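Local structure of centromeric protein-C, isoform A (Drosophila melanogaster, 6O2K) at residues Asn95-Ala100 / Glu106-Leu111; Met67-Lys70 / Lys74-Met77; Pro2-Asp5 / Ser11-Leu14; Ile127-Ala130 / Val134-Leu137. The protein probably acts as an adaptor between centromeric chromatin and other kinetochore proteins, this chain being its dimeric C-terminal cupin domain. All blocks are in the same frame, centred on the assembly; numbering follows the deposited sequence. Where two conformers were deposited one is given.

Interaction 1: residues Asn95-Ala100 / Glu106-Leu111; sequences NVETLA and EVHSVL
Glu106, Val96 and Glu97 bury the most surface in this antiparallel pairing of strands 93-99 and 107-112, a beta hairpin at the edge of a four-stranded sheet, with Glu106 at its end. Val96 and Ser109 form a hydrogen-bonded pair, with Val96 N to Ser109 O at 2.9 Å and nearly straight (172°) and Ser109 N returning the bond to Val96 O; Thr98 and Val107 repeat the pattern. Val96 also sends CG2 across to Leu111 CD1 at 3.8 Å. In Glu97, non-hydrogen-bonded partner of His108, a bend at chi2 (-65°) brings the carboxylate across to the edge of the imidazole, nearly coplanar with it. His108 ND1 donates to the syn lone pair of Glu97 OE1 at 2.7 Å. Glu106, extended beyond CG, lies diagonally across from Glu97, its OE1 3.2 Å from Glu97 CB and 3.8 Å from Glu97 OE2. On the face carrying Val96, Thr98, Val107 and Ser109, one water is hydrogen-bonded to Val96 O, Val107 O, Thr98 OG1 and Ser109 OG; Asn34 of the second subunit also bonds to Ser109 OG. The Glu97 carboxylate, with Glu106 adding negative charge nearby, would probably favour a protonated imidazole, which could ease the repulsion between the glutamates.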
ATOM      1  N   ASN B  95      -9.859  -7.893  12.684  1.00 20.62           N
ATOM      2  CA  ASN B  95      -9.819  -9.310  12.990  1.00 22.74           C
ATOM      3  C   ASN B  95     -10.101 -10.069  11.703  1.00 22.29           C
ATOM      4  O   ASN B  95     -11.100  -9.787  11.024  1.00 21.19           O
ATOM      5  CB  ASN B  95     -10.853  -9.672  14.058  1.00 27.57           C
ATOM      6  CG  ASN B  95     -10.536  -9.067  15.414  1.00 30.86           C
ATOM      7  OD1 ASN B  95      -9.378  -8.811  15.740  1.00 36.34           O
ATOM      8  ND2 ASN B  95     -11.570  -8.854  16.219  1.00 30.83           N
ATOM      9  N   VAL B  96      -9.234 -11.027  11.371  1.00 20.13           N
ATOM     10  CA  VAL B  96      -9.353 -11.811  10.144  1.00 21.60           C
ATOM     11  C   VAL B  96      -9.441 -13.284  10.511  1.00 20.83           C
ATOM     12  O   VAL B  96      -8.606 -13.785  11.269  1.00 23.66           O
ATOM     13  CB  VAL B  96      -8.167 -11.560   9.194  1.00 21.00           C
ATOM     14  CG1 VAL B  96      -8.301 -12.420   7.924  1.00 20.35           C
ATOM     15  CG2 VAL B  96      -8.053 -10.058   8.854  1.00 18.84           C
ATOM     16  N   GLU B  97     -10.444 -13.976   9.965  1.00 19.92           N
ATOM     17  CA  GLU B  97     -10.602 -15.416  10.150  1.00 17.89           C
ATOM     18  C   GLU B  97     -10.320 -16.110   8.828  1.00 21.97           C
ATOM     19  O   GLU B  97     -10.882 -15.719   7.798  1.00 21.60           O
ATOM     20  CB  GLU B  97     -12.016 -15.776  10.629  1.00 20.56           C
ATOM     21  CG  GLU B  97     -12.650 -14.798  11.626  1.00 33.23           C
ATOM     22  CD  GLU B  97     -11.918 -14.726  12.963  1.00 45.99           C
ATOM     23  OE1 GLU B  97     -11.680 -13.592  13.450  1.00 42.57           O
ATOM     24  OE2 GLU B  97     -11.583 -15.794  13.527  1.00 48.15           O
ATOM     25  N   THR B  98      -9.449 -17.136   8.852  1.00 18.85           N
ATOM     26  CA  THR B  98      -9.063 -17.846   7.635  1.00 18.88           C
ATOM     27  C   THR B  98      -9.203 -19.349   7.816  1.00 20.97           C
ATOM     28  O   THR B  98      -8.925 -19.877   8.895  1.00 17.91           O
ATOM     29  CB  THR B  98      -7.609 -17.542   7.203  1.00 19.38           C
ATOM     30  OG1 THR B  98      -6.712 -17.789   8.294  1.00 20.70           O
ATOM     31  CG2 THR B  98      -7.470 -16.090   6.750  1.00 22.06           C
ATOM     32  N   LEU B  99      -9.625 -20.026   6.740  1.00 17.21           N
ATOM     33  CA  LEU B  99      -9.671 -21.482   6.640  1.00 21.73           C
ATOM     34  C   LEU B  99      -9.018 -21.857   5.315  1.00 20.66           C
ATOM     35  O   LEU B  99      -9.561 -21.558   4.244  1.00 20.37           O
ATOM     36  CB  LEU B  99     -11.110 -22.005   6.705  1.00 20.37           C
ATOM     37  CG  LEU B  99     -11.260 -23.511   6.459  1.00 23.68           C
ATOM     38  CD1 LEU B  99     -10.518 -24.315   7.511  1.00 22.24           C
ATOM     39  CD2 LEU B  99     -12.737 -23.909   6.396  1.00 25.41           C
ATOM     40  N   ALA B 100      -7.846 -22.489   5.381  1.00 19.19           N
ATOM     41  CA  ALA B 100      -7.057 -22.763   4.186  1.00 17.97           C
ATOM     42  C   ALA B 100      -7.402 -24.134   3.624  1.00 17.03           C
ATOM     43  O   ALA B 100      -7.802 -25.031   4.364  1.00 24.04           O
ATOM     44  CB  ALA B 100      -5.562 -22.699   4.499  1.00 21.24           C
ATOM     45  N   GLU B 106     -10.263 -23.166  11.585  1.00 30.31           N
ATOM     46  CA  GLU B 106     -10.289 -21.733  11.332  1.00 25.62           C
ATOM     47  C   GLU B 106      -9.293 -21.041  12.256  1.00 29.49           C
ATOM     48  O   GLU B 106      -9.202 -21.366  13.444  1.00 32.73           O
ATOM     49  CB  GLU B 106     -11.701 -21.194  11.559  1.00 26.62           C
ATOM     50  CG  GLU B 106     -11.990 -19.846  10.900  1.00 37.21           C
ATOM     51  CD  GLU B 106     -13.446 -19.415  11.054  1.00 51.37           C
ATOM     52  OE1 GLU B 106     -13.695 -18.354  11.670  1.00 57.11           O
ATOM     53  OE2 GLU B 106     -14.342 -20.138  10.563  1.00 56.81           O
ATOM     54  N   VAL B 107      -8.527 -20.094  11.709  1.00 18.06           N
ATOM     55  CA  VAL B 107      -7.489 -19.393  12.452  1.00 19.07           C
ATOM     56  C   VAL B 107      -7.849 -17.917  12.529  1.00 27.36           C
ATOM     57  O   VAL B 107      -8.278 -17.316  11.535  1.00 25.26           O
ATOM     58  CB  VAL B 107      -6.098 -19.593  11.810  1.00 23.82           C
ATOM     59  CG1 VAL B 107      -5.054 -18.725  12.492  1.00 25.39           C
ATOM     60  CG2 VAL B 107      -5.683 -21.098  11.871  1.00 22.99           C
ATOM     61  N   HIS B 108      -7.658 -17.341  13.715  1.00 22.21           N
ATOM     62  CA  HIS B 108      -8.016 -15.967  14.028  1.00 23.30           C
ATOM     63  C   HIS B 108      -6.731 -15.144  14.138  1.00 25.23           C
ATOM     64  O   HIS B 108      -5.815 -15.519  14.878  1.00 26.67           O
ATOM     65  CB  HIS B 108      -8.822 -15.939  15.336  1.00 30.96           C
ATOM     66  CG  HIS B 108      -9.010 -14.575  15.923  1.00 44.93           C
ATOM     67  ND1 HIS B 108     -10.003 -13.713  15.504  1.00 51.15           N
ATOM     68  CD2 HIS B 108      -8.349 -13.929  16.915  1.00 50.10           C
ATOM     69  CE1 HIS B 108      -9.936 -12.591  16.203  1.00 50.84           C
ATOM     70  NE2 HIS B 108      -8.941 -12.697  17.066  1.00 49.76           N
ATOM     71  N   SER B 109      -6.651 -14.038  13.390  1.00 22.37           N
ATOM     72  CA  SER B 109      -5.505 -13.142  13.448  1.00 23.44           C
ATOM     73  C   SER B 109      -5.977 -11.719  13.695  1.00 25.35           C
ATOM     74  O   SER B 109      -7.050 -11.319  13.242  1.00 25.64           O
ATOM     75  CB  SER B 109      -4.659 -13.181  12.159  1.00 26.26           C
ATOM     76  OG  SER B 109      -4.474 -14.500  11.674  1.00 28.04           O
ATOM     77  N   VAL B 110      -5.165 -10.952  14.417  1.00 17.16           N
ATOM     78  CA  VAL B 110      -5.458  -9.549  14.703  1.00 18.34           C
ATOM     79  C   VAL B 110      -4.387  -8.709  14.038  1.00 24.10           C
ATOM     80  O   VAL B 110      -3.194  -8.931  14.281  1.00 21.92           O
ATOM     81  CB  VAL B 110      -5.497  -9.255  16.212  1.00 23.23           C
ATOM     82  CG1 VAL B 110      -5.856  -7.773  16.459  1.00 23.81           C
ATOM     83  CG2 VAL B 110      -6.461 -10.181  16.914  1.00 23.82           C
ATOM     84  N   LEU B 111      -4.811  -7.732  13.223  1.00 21.13           N
ATOM     85  CA  LEU B 111      -3.906  -6.893  12.447  1.00 23.10           C
ATOM     86  C   LEU B 111      -4.057  -5.432  12.857  1.00 24.31           C
ATOM     87  O   LEU B 111      -5.176  -4.894  12.878  1.00 21.48           O
ATOM     88  CB  LEU B 111      -4.158  -7.037  10.941  1.00 17.40           C
ATOM     89  CG  LEU B 111      -4.174  -8.473  10.356  1.00 19.70           C
ATOM     90  CD1 LEU B 111      -4.596  -8.421   8.902  1.00 19.10           C
ATOM     91  CD2 LEU B 111      -2.808  -9.136  10.474  1.00 17.62           C
TER
HETATM   92  O   HOH W   1      -6.507 -15.543  10.185  1.00 19.54           O

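Interaction 2: residues Met67-Lys70 / Lys74-Met77; sequences MRFK and KRSM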
ATOM      1  N   MET B  67     -10.519  -1.136   1.166  1.00 19.80           N
ATOM      2  CA  MET B  67     -11.783  -1.425   1.825  1.00 24.19           C
ATOM      3  C   MET B  67     -11.912  -0.526   3.045  1.00 22.92           C
ATOM      4  O   MET B  67     -11.011  -0.498   3.892  1.00 20.23           O
ATOM      5  CB  MET B  67     -11.856  -2.888   2.258  1.00 18.39           C
ATOM      6  CG  MET B  67     -11.634  -3.885   1.159  1.00 18.87           C
ATOM      7  SD  MET B  67     -11.932  -5.543   1.824  1.00 24.27           S
ATOM      8  CE  MET B  67     -11.113  -6.573   0.599  1.00 23.00           C
ATOM      9  N   ARG B  68     -13.031   0.194   3.126  1.00 18.89           N
ATOM     10  CA  ARG B  68     -13.369   1.090   4.221  1.00 23.34           C
ATOM     11  C   ARG B  68     -14.493   0.442   5.018  1.00 24.00           C
ATOM     12  O   ARG B  68     -15.572   0.148   4.462  1.00 25.80           O
ATOM     13  CB  ARG B  68     -13.800   2.468   3.701  1.00 22.74           C
ATOM     14  CG  ARG B  68     -14.216   3.441   4.790  1.00 26.76           C
ATOM     15  CD  ARG B  68     -15.133   4.532   4.238  1.00 32.84           C
ATOM     16  NE  ARG B  68     -14.380   5.594   3.580  1.00 36.79           N
ATOM     17  CZ  ARG B  68     -14.860   6.359   2.606  1.00 37.57           C
ATOM     18  NH1 ARG B  68     -14.100   7.304   2.081  1.00 32.23           N
ATOM     19  NH2 ARG B  68     -16.095   6.182   2.153  1.00 33.92           N
ATOM     20  N   PHE B  69     -14.226   0.210   6.304  1.00 21.71           N
ATOM     21  CA  PHE B  69     -15.133  -0.474   7.212  1.00 23.00           C
ATOM     22  C   PHE B  69     -15.677   0.515   8.226  1.00 25.61           C
ATOM     23  O   PHE B  69     -14.914   1.242   8.876  1.00 24.49           O
ATOM     24  CB  PHE B  69     -14.444  -1.602   7.984  1.00 23.55           C
ATOM     25  CG  PHE B  69     -14.212  -2.857   7.192  1.00 23.83           C
ATOM     26  CD1 PHE B  69     -13.300  -2.873   6.152  1.00 24.74           C
ATOM     27  CD2 PHE B  69     -14.878  -4.034   7.522  1.00 25.26           C
ATOM     28  CE1 PHE B  69     -13.048  -4.044   5.442  1.00 21.26           C
ATOM     29  CE2 PHE B  69     -14.641  -5.215   6.816  1.00 22.67           C
ATOM     30  CZ  PHE B  69     -13.731  -5.209   5.763  1.00 23.29           C
ATOM     31  N   LYS B  70     -16.988   0.484   8.395  1.00 27.30           N
ATOM     32  CA  LYS B  70     -17.649   1.222   9.431  1.00 30.14           C
ATOM     33  C   LYS B  70     -17.287   0.627  10.790  1.00 25.27           C
ATOM     34  O   LYS B  70     -16.767  -0.486  10.862  1.00 24.33           O
ATOM     35  CB  LYS B  70     -19.149   1.168   9.199  1.00 34.33           C
ATOM     36  CG  LYS B  70     -19.523   1.771   7.912  1.00 40.16           C
ATOM     37  CD  LYS B  70     -19.137   3.196   8.059  1.00 54.01           C
ATOM     38  CE  LYS B  70     -19.546   3.924   6.815  1.00 62.35           C
ATOM     39  NZ  LYS B  70     -19.123   5.317   6.999  1.00 64.87           N
ATOM     40  N   LYS B  74     -18.616  -6.005   9.724  1.00 23.91           N
ATOM     41  CA  LYS B  74     -18.118  -7.286   9.241  1.00 27.44           C
ATOM     42  C   LYS B  74     -18.246  -7.364   7.727  1.00 26.31           C
ATOM     43  O   LYS B  74     -19.263  -6.944   7.158  1.00 29.59           O
ATOM     44  CB  LYS B  74     -18.899  -8.455   9.841  1.00 29.84           C
ATOM     45  CG  LYS B  74     -18.974  -8.517  11.350  1.00 34.85           C
ATOM     46  CD  LYS B  74     -19.872  -9.692  11.765  1.00 39.20           C
ATOM     47  CE  LYS B  74     -19.778 -10.001  13.252  1.00 43.80           C
ATOM     48  NZ  LYS B  74     -20.715 -11.083  13.652  1.00 49.77           N
ATOM     49  N   ARG B  75     -17.220  -7.913   7.083  1.00 24.78           N
ATOM     50  CA  ARG B  75     -17.312  -8.402   5.714  1.00 22.44           C
ATOM     51  C   ARG B  75     -17.495  -9.907   5.772  1.00 24.28           C
ATOM     52  O   ARG B  75     -16.658 -10.609   6.350  1.00 26.19           O
ATOM     53  CB  ARG B  75     -16.061  -8.057   4.903  1.00 23.70           C
ATOM     54  CG  ARG B  75     -16.143  -8.461   3.422  1.00 21.74           C
ATOM     55  CD  ARG B  75     -14.866  -8.036   2.709  1.00 19.93           C
ATOM     56  NE  ARG B  75     -14.884  -8.227   1.252  1.00 23.74           N
ATOM     57  CZ  ARG B  75     -14.174  -9.153   0.607  1.00 22.51           C
ATOM     58  NH1 ARG B  75     -13.422 -10.003   1.282  1.00 19.43           N
ATOM     59  NH2 ARG B  75     -14.215  -9.232  -0.713  1.00 21.20           N
ATOM     60  N   SER B  76     -18.574 -10.404   5.172  1.00 21.71           N
ATOM     61  CA  SER B  76     -18.877 -11.817   5.315  1.00 26.67           C
ATOM     62  C   SER B  76     -17.834 -12.673   4.598  1.00 28.18           C
ATOM     63  O   SER B  76     -17.079 -12.205   3.741  1.00 24.39           O
ATOM     64  CB  SER B  76     -20.287 -12.124   4.795  1.00 32.82           C
ATOM     65  OG  SER B  76     -20.404 -11.856   3.407  1.00 38.36           O
ATOM     66  N   MET B  77     -17.799 -13.946   4.993  1.00 25.83           N
ATOM     67  CA  MET B  77     -16.893 -14.948   4.432  1.00 29.74           C
ATOM     68  C   MET B  77     -16.910 -14.962   2.908  1.00 27.60           C
ATOM     69  O   MET B  77     -17.973 -15.027   2.284  1.00 26.64           O
ATOM     70  CB  MET B  77     -17.297 -16.329   4.965  1.00 39.83           C
ATOM     71  CG  MET B  77     -16.348 -17.471   4.620  1.00 50.17           C
ATOM     72  SD  MET B  77     -16.872 -18.342   3.115  1.00 62.23           S
ATOM     73  CE  MET B  77     -18.147 -19.439   3.753  1.00 56.53           C
TER
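Met67 and Phe69 meet Arg75 through apolar and sulfur contacts, between strands that belong to different sheets and run at 118° to each other, their axes 9.0 Å apart at the closest. The aromatic part comes first: Phe69 reaches across with the CE2 corner of its ring, 3.7 Å from Arg75 CB, while its CZ lies 3.8 Å from the same carbon. Backbone joins in where Phe69 CE2 lies 3.7 Å from Arg75 N. The ring is tilted 68° from the guanidinium plane, so the two flat groups do not stack. The sulfur part lies further along the arginine. Met67, extended beyond CG, crosses the Arg75 chain at about a right angle; its SD sits 4.0 Å from Arg75 CD, and its CE rests over the centre of one guanidinium face, 4.0 Å above the plane. Arg75 gets there because CG is anti to the backbone N (chi1 -176°) and the chain stays straight to NE, carrying the charged end past the phenyl ring to the methionine. Polar partners then fix that end from outside the pair: Tyr53 OH bonds to NE and Tyr125 OH to NH1. Phe69 also packs edge-to-face with Phe94. Inward-pointing side chains from two facing antiparallel sheets, meeting in this way, are typical of the interior of the cupin beta-barrel.

Interaction 3: residues Pro2-Asp5 / Ser11-Leu14; sequences PLRD and STKL
A single side-chain hydrogen bond on the protein surface joins the N-terminal loop to the helix that follows it: Arg4, in the loop before helix 6-19, reaches Thr12 in the middle of that helix. Arg4 NE donates to Thr12 OG1 at 2.9 Å. The bond is distinctly bent, with an angle of 139° at the hydrogen, and the hydroxyl oxygen lies 27° out of the guanidinium plane, near its edge. Thr12 CB follows at 3.6 Å from Arg4 NE, and Thr12 CG2 lies 4.1 Å from Arg4 NH2, so the methyl branch runs beside the guanidinium while the hydroxyl meets it. The arginine spans the gap between backbones, 9.1 Å from Arg4 CA to Thr12 CA, with a chain extended from CG to NE, and it crosses the threonine side chain at about a right angle. Thr12 turns OG1 anti to its own carbonyl carbon (chi1 -77°); from there the oxygen can accept from Arg4 and also make a weak hydrogen bond to Glu8 O, one turn earlier in the helix. Next to Arg4, Asp5 occupies the N-cap position, and its OD2 accepts from Glu8 N, fixing the point at which the chain enters the helix. The arginine thus bridges loop and helix, with the backbones apart, outside the beta-barrel. Further round the helix, Leu14 packs on Pro26 and Ala40 and on Gly114 of the second subunit, while Pro2 packs on Arg4 of the second subunit, which places this N-terminal arm against the dimer partner.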
ATOM      1  N   PRO B   2       2.465  17.566  16.512  1.00 51.84           N
ATOM      2  CA  PRO B   2       3.427  18.534  15.969  1.00 48.65           C
ATOM      3  C   PRO B   2       2.918  19.149  14.674  1.00 41.36           C
ATOM      4  O   PRO B   2       2.390  18.451  13.804  1.00 35.45           O
ATOM      5  CB  PRO B   2       4.688  17.691  15.738  1.00 46.07           C
ATOM      6  CG  PRO B   2       4.192  16.276  15.650  1.00 48.09           C
ATOM      7  CD  PRO B   2       3.023  16.205  16.583  1.00 49.07           C
ATOM      8  N   LEU B   3       3.073  20.470  14.563  1.00 33.17           N
ATOM      9  CA  LEU B   3       2.650  21.207  13.378  1.00 33.18           C
ATOM     10  C   LEU B   3       3.196  20.562  12.116  1.00 34.59           C
ATOM     11  O   LEU B   3       4.410  20.405  11.960  1.00 30.64           O
ATOM     12  CB  LEU B   3       3.112  22.664  13.475  1.00 34.39           C
ATOM     13  CG  LEU B   3       2.653  23.614  12.358  1.00 34.37           C
ATOM     14  CD1 LEU B   3       1.138  23.730  12.305  1.00 37.98           C
ATOM     15  CD2 LEU B   3       3.269  24.988  12.534  1.00 36.04           C
ATOM     16  N   ARG B   4       2.288  20.194  11.217  1.00 34.00           N
ATOM     17  CA  ARG B   4       2.640  19.404  10.049  1.00 29.87           C
ATOM     18  C   ARG B   4       3.388  20.220   9.004  1.00 28.05           C
ATOM     19  O   ARG B   4       3.103  21.404   8.791  1.00 29.05           O
ATOM     20  CB  ARG B   4       1.383  18.821   9.406  1.00 34.44           C
ATOM     21  CG  ARG B   4       0.744  17.670  10.153  1.00 36.53           C
ATOM     22  CD  ARG B   4      -0.541  17.273   9.457  1.00 33.96           C
ATOM     23  NE  ARG B   4      -1.314  16.300  10.222  1.00 40.12           N
ATOM     24  CZ  ARG B   4      -2.102  16.612  11.243  1.00 47.95           C
ATOM     25  NH1 ARG B   4      -2.221  17.876  11.631  1.00 50.13           N
ATOM     26  NH2 ARG B   4      -2.769  15.658  11.878  1.00 49.92           N
ATOM     27  N   ASP B   5       4.346  19.572   8.336  1.00 28.87           N
ATOM     28  CA  ASP B   5       4.907  20.133   7.113  1.00 32.68           C
ATOM     29  C   ASP B   5       3.993  19.798   5.933  1.00 28.21           C
ATOM     30  O   ASP B   5       2.944  19.161   6.088  1.00 25.39           O
ATOM     31  CB  ASP B   5       6.348  19.648   6.876  1.00 32.80           C
ATOM     32  CG  ASP B   5       6.478  18.125   6.722  1.00 37.29           C
ATOM     33  OD1 ASP B   5       7.453  17.566   7.273  1.00 39.70           O
ATOM     34  OD2 ASP B   5       5.648  17.481   6.040  1.00 32.29           O
ATOM     35  N   SER B  11      -0.238  13.675   3.399  1.00 23.70           N
ATOM     36  CA  SER B  11      -0.510  12.339   3.918  0.51 22.05           C
ATOM     37  C   SER B  11      -1.775  12.326   4.769  1.00 23.31           C
ATOM     38  O   SER B  11      -2.612  11.412   4.666  1.00 21.86           O
ATOM     39  CB  SER B  11       0.702  11.864   4.724  0.51 21.99           C
ATOM     40  OG  SER B  11       0.460  10.642   5.385  0.51 20.43           O
ATOM     41  N   THR B  12      -1.937  13.339   5.618  1.00 25.09           N
ATOM     42  CA  THR B  12      -3.118  13.395   6.467  1.00 27.28           C
ATOM     43  C   THR B  12      -4.385  13.618   5.646  1.00 27.05           C
ATOM     44  O   THR B  12      -5.432  13.031   5.942  1.00 28.20           O
ATOM     45  CB  THR B  12      -2.928  14.490   7.520  1.00 31.13           C
ATOM     46  OG1 THR B  12      -2.052  13.995   8.540  1.00 28.57           O
ATOM     47  CG2 THR B  12      -4.261  14.897   8.139  1.00 33.92           C
ATOM     48  N   LYS B  13      -4.316  14.460   4.610  1.00 24.19           N
ATOM     49  CA  LYS B  13      -5.479  14.648   3.751  1.00 23.02           C
ATOM     50  C   LYS B  13      -5.874  13.332   3.091  1.00 23.14           C
ATOM     51  O   LYS B  13      -7.056  12.957   3.089  1.00 22.79           O
ATOM     52  CB  LYS B  13      -5.198  15.723   2.698  1.00 27.06           C
ATOM     53  CG  LYS B  13      -6.377  15.973   1.762  1.00 27.80           C
ATOM     54  CD  LYS B  13      -6.234  17.294   0.986  1.00 36.15           C
ATOM     55  CE  LYS B  13      -5.145  17.186  -0.088  1.00 41.39           C
ATOM     56  NZ  LYS B  13      -5.220  18.283  -1.102  1.00 43.77           N
ATOM     57  N   LEU B  14      -4.888  12.602   2.548  1.00 22.83           N
ATOM     58  CA  LEU B  14      -5.178  11.302   1.946  1.00 22.28           C
ATOM     59  C   LEU B  14      -5.866  10.379   2.945  1.00 23.52           C
ATOM     60  O   LEU B  14      -6.901   9.773   2.634  1.00 22.59           O
ATOM     61  CB  LEU B  14      -3.896  10.652   1.418  1.00 20.58           C
ATOM     62  CG  LEU B  14      -4.027   9.165   1.039  1.00 21.94           C
ATOM     63  CD1 LEU B  14      -4.925   9.009  -0.189  1.00 24.73           C
ATOM     64  CD2 LEU B  14      -2.665   8.513   0.787  1.00 19.38           C
TER

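Interaction 4: residues Ile127-Ala130 / Val134-Leu137; sequences IQNA and VSVL
Asn129 and Ser135 form the close, polar part of this contact: Ser135 OG donates to Asn129 OD1 at 2.7 Å. The hydroxyl comes from above the amide, 44° out of the carbonyl plane and away from a lone-pair direction. Asn129 CG is anti to the backbone N (chi1 -170°), which swings the amide across to the other strand. Both ends of that buried amide are satisfied nearby: OD1 also accepts from Ile131 N, while ND2 donates to Lys133 O and to a second backbone carbonyl. Each segment lies on a strand of a different antiparallel sheet, and the turn 131-133 carries the chain from one to the other, so the amide links the two sheets of the cupin barrel beside that connection. Deeper in, the contact is apolar and buried. Ile127 and Leu137 approach tip to tip, and Leu137 CD2 lies 4.1 Å from both Ile127 CG2 and Ile127 CD1. Phe94, Leu87 and other core side chains pack round this pair. The loose side is at Val134, which points its CB away from 127-130 and packs on Arg68; its carbonyl carbon C is still 4.0 Å from Asn129 ND2, and the residue is partly exposed.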
ATOM      1  N   ILE B 127     -13.569 -10.785   7.541  1.00 20.63           N
ATOM      2  CA  ILE B 127     -12.915  -9.596   8.094  1.00 23.84           C
ATOM      3  C   ILE B 127     -13.918  -8.813   8.935  1.00 24.77           C
ATOM      4  O   ILE B 127     -15.040  -8.550   8.485  1.00 25.57           O
ATOM      5  CB  ILE B 127     -12.361  -8.689   6.982  1.00 19.10           C
ATOM      6  CG1 ILE B 127     -11.507  -9.478   5.986  1.00 20.76           C
ATOM      7  CG2 ILE B 127     -11.575  -7.487   7.572  1.00 19.14           C
ATOM      8  CD1 ILE B 127     -11.176  -8.675   4.726  1.00 22.21           C
ATOM      9  N   GLN B 128     -13.511  -8.420  10.145  1.00 25.25           N
ATOM     10  CA  GLN B 128     -14.305  -7.518  10.981  1.00 23.15           C
ATOM     11  C   GLN B 128     -13.426  -6.385  11.491  1.00 24.53           C
ATOM     12  O   GLN B 128     -12.327  -6.626  11.994  1.00 23.26           O
ATOM     13  CB  GLN B 128     -14.929  -8.242  12.178  1.00 24.18           C
ATOM     14  CG  GLN B 128     -15.820  -7.344  13.045  1.00 27.69           C
ATOM     15  CD  GLN B 128     -16.798  -8.147  13.914  1.00 34.91           C
ATOM     16  OE1 GLN B 128     -16.556  -9.315  14.225  1.00 34.81           O
ATOM     17  NE2 GLN B 128     -17.908  -7.517  14.304  1.00 35.52           N
ATOM     18  N   ASN B 129     -13.909  -5.158  11.333  1.00 20.55           N
ATOM     19  CA  ASN B 129     -13.332  -3.999  12.007  1.00 22.80           C
ATOM     20  C   ASN B 129     -13.339  -4.235  13.509  1.00 23.29           C
ATOM     21  O   ASN B 129     -14.396  -4.468  14.098  1.00 25.90           O
ATOM     22  CB  ASN B 129     -14.153  -2.756  11.653  1.00 23.32           C
ATOM     23  CG  ASN B 129     -13.502  -1.457  12.098  1.00 27.10           C
ATOM     24  OD1 ASN B 129     -12.489  -1.448  12.807  1.00 23.64           O
ATOM     25  ND2 ASN B 129     -14.101  -0.338  11.685  1.00 28.63           N
ATOM     26  N   ALA B 130     -12.171  -4.179  14.136  1.00 23.32           N
ATOM     27  CA  ALA B 130     -12.061  -4.514  15.552  1.00 25.40           C
ATOM     28  C   ALA B 130     -12.348  -3.346  16.492  1.00 29.70           C
ATOM     29  O   ALA B 130     -12.366  -3.555  17.712  1.00 30.43           O
ATOM     30  CB  ALA B 130     -10.666  -5.067  15.856  1.00 21.26           C
ATOM     31  N   VAL B 134     -13.911   4.087  12.037  1.00 28.00           N
ATOM     32  CA  VAL B 134     -13.714   3.590  10.685  1.00 25.21           C
ATOM     33  C   VAL B 134     -12.286   3.082  10.550  1.00 29.83           C
ATOM     34  O   VAL B 134     -11.328   3.774  10.920  1.00 26.68           O
ATOM     35  CB  VAL B 134     -14.009   4.692   9.658  1.00 26.33           C
ATOM     36  CG1 VAL B 134     -13.548   4.255   8.277  1.00 28.05           C
ATOM     37  CG2 VAL B 134     -15.484   5.016   9.642  1.00 32.57           C
ATOM     38  N   SER B 135     -12.138   1.861  10.043  1.00 25.84           N
ATOM     39  CA  SER B 135     -10.817   1.314   9.740  1.00 26.94           C
ATOM     40  C   SER B 135     -10.706   1.083   8.242  1.00 24.20           C
ATOM     41  O   SER B 135     -11.713   0.943   7.539  1.00 23.02           O
ATOM     42  CB  SER B 135     -10.533  -0.002  10.485  1.00 26.44           C
ATOM     43  OG  SER B 135     -10.585   0.169  11.888  1.00 21.85           O
ATOM     44  N   VAL B 136      -9.467   1.039   7.755  1.00 18.97           N
ATOM     45  CA  VAL B 136      -9.196   0.984   6.324  1.00 19.14           C
ATOM     46  C   VAL B 136      -8.098  -0.036   6.071  1.00 22.31           C
ATOM     47  O   VAL B 136      -7.052   0.002   6.730  1.00 19.71           O
ATOM     48  CB  VAL B 136      -8.762   2.356   5.779  1.00 21.06           C
ATOM     49  CG1 VAL B 136      -8.456   2.269   4.297  1.00 19.93           C
ATOM     50  CG2 VAL B 136      -9.828   3.406   6.055  1.00 25.78           C
ATOM     51  N   LEU B 137      -8.316  -0.926   5.102  1.00 21.99           N
ATOM     52  CA  LEU B 137      -7.243  -1.822   4.684  1.00 19.90           C
ATOM     53  C   LEU B 137      -7.034  -1.736   3.183  1.00 17.90           C
ATOM     54  O   LEU B 137      -7.947  -1.411   2.423  1.00 22.80           O
ATOM     55  CB  LEU B 137      -7.484  -3.286   5.098  1.00 26.41           C
ATOM     56  CG  LEU B 137      -8.631  -4.130   4.539  1.00 27.63           C
ATOM     57  CD1 LEU B 137      -8.343  -4.616   3.132  1.00 25.33           C
ATOM     58  CD2 LEU B 137      -8.863  -5.316   5.460  1.00 29.01           C
TER

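Interactions 2 and 4 are the closest pair, centres 6 Å apart. Arg75 N to Ile127 O, at 2.7 Å, joins them within the smaller sheet, while Asn129 ND2 to Lys70 O, at 2.8 Å, links across to the end of strand 64-69. Interaction 1 extends the smaller sheet outward from interaction 4, its centre 13 Å away, through the bond from Asn95 N to Gln128 O at 2.9 Å. Between interactions 1 and 2 the nearest atoms stay about 7 Å apart, although both reach that sheet. Interaction 3 stands off on the N-terminal helix, its centre 33 Å from that of interaction 1, on opposite sides of the chain's centre; yet these two both touch the second subunit.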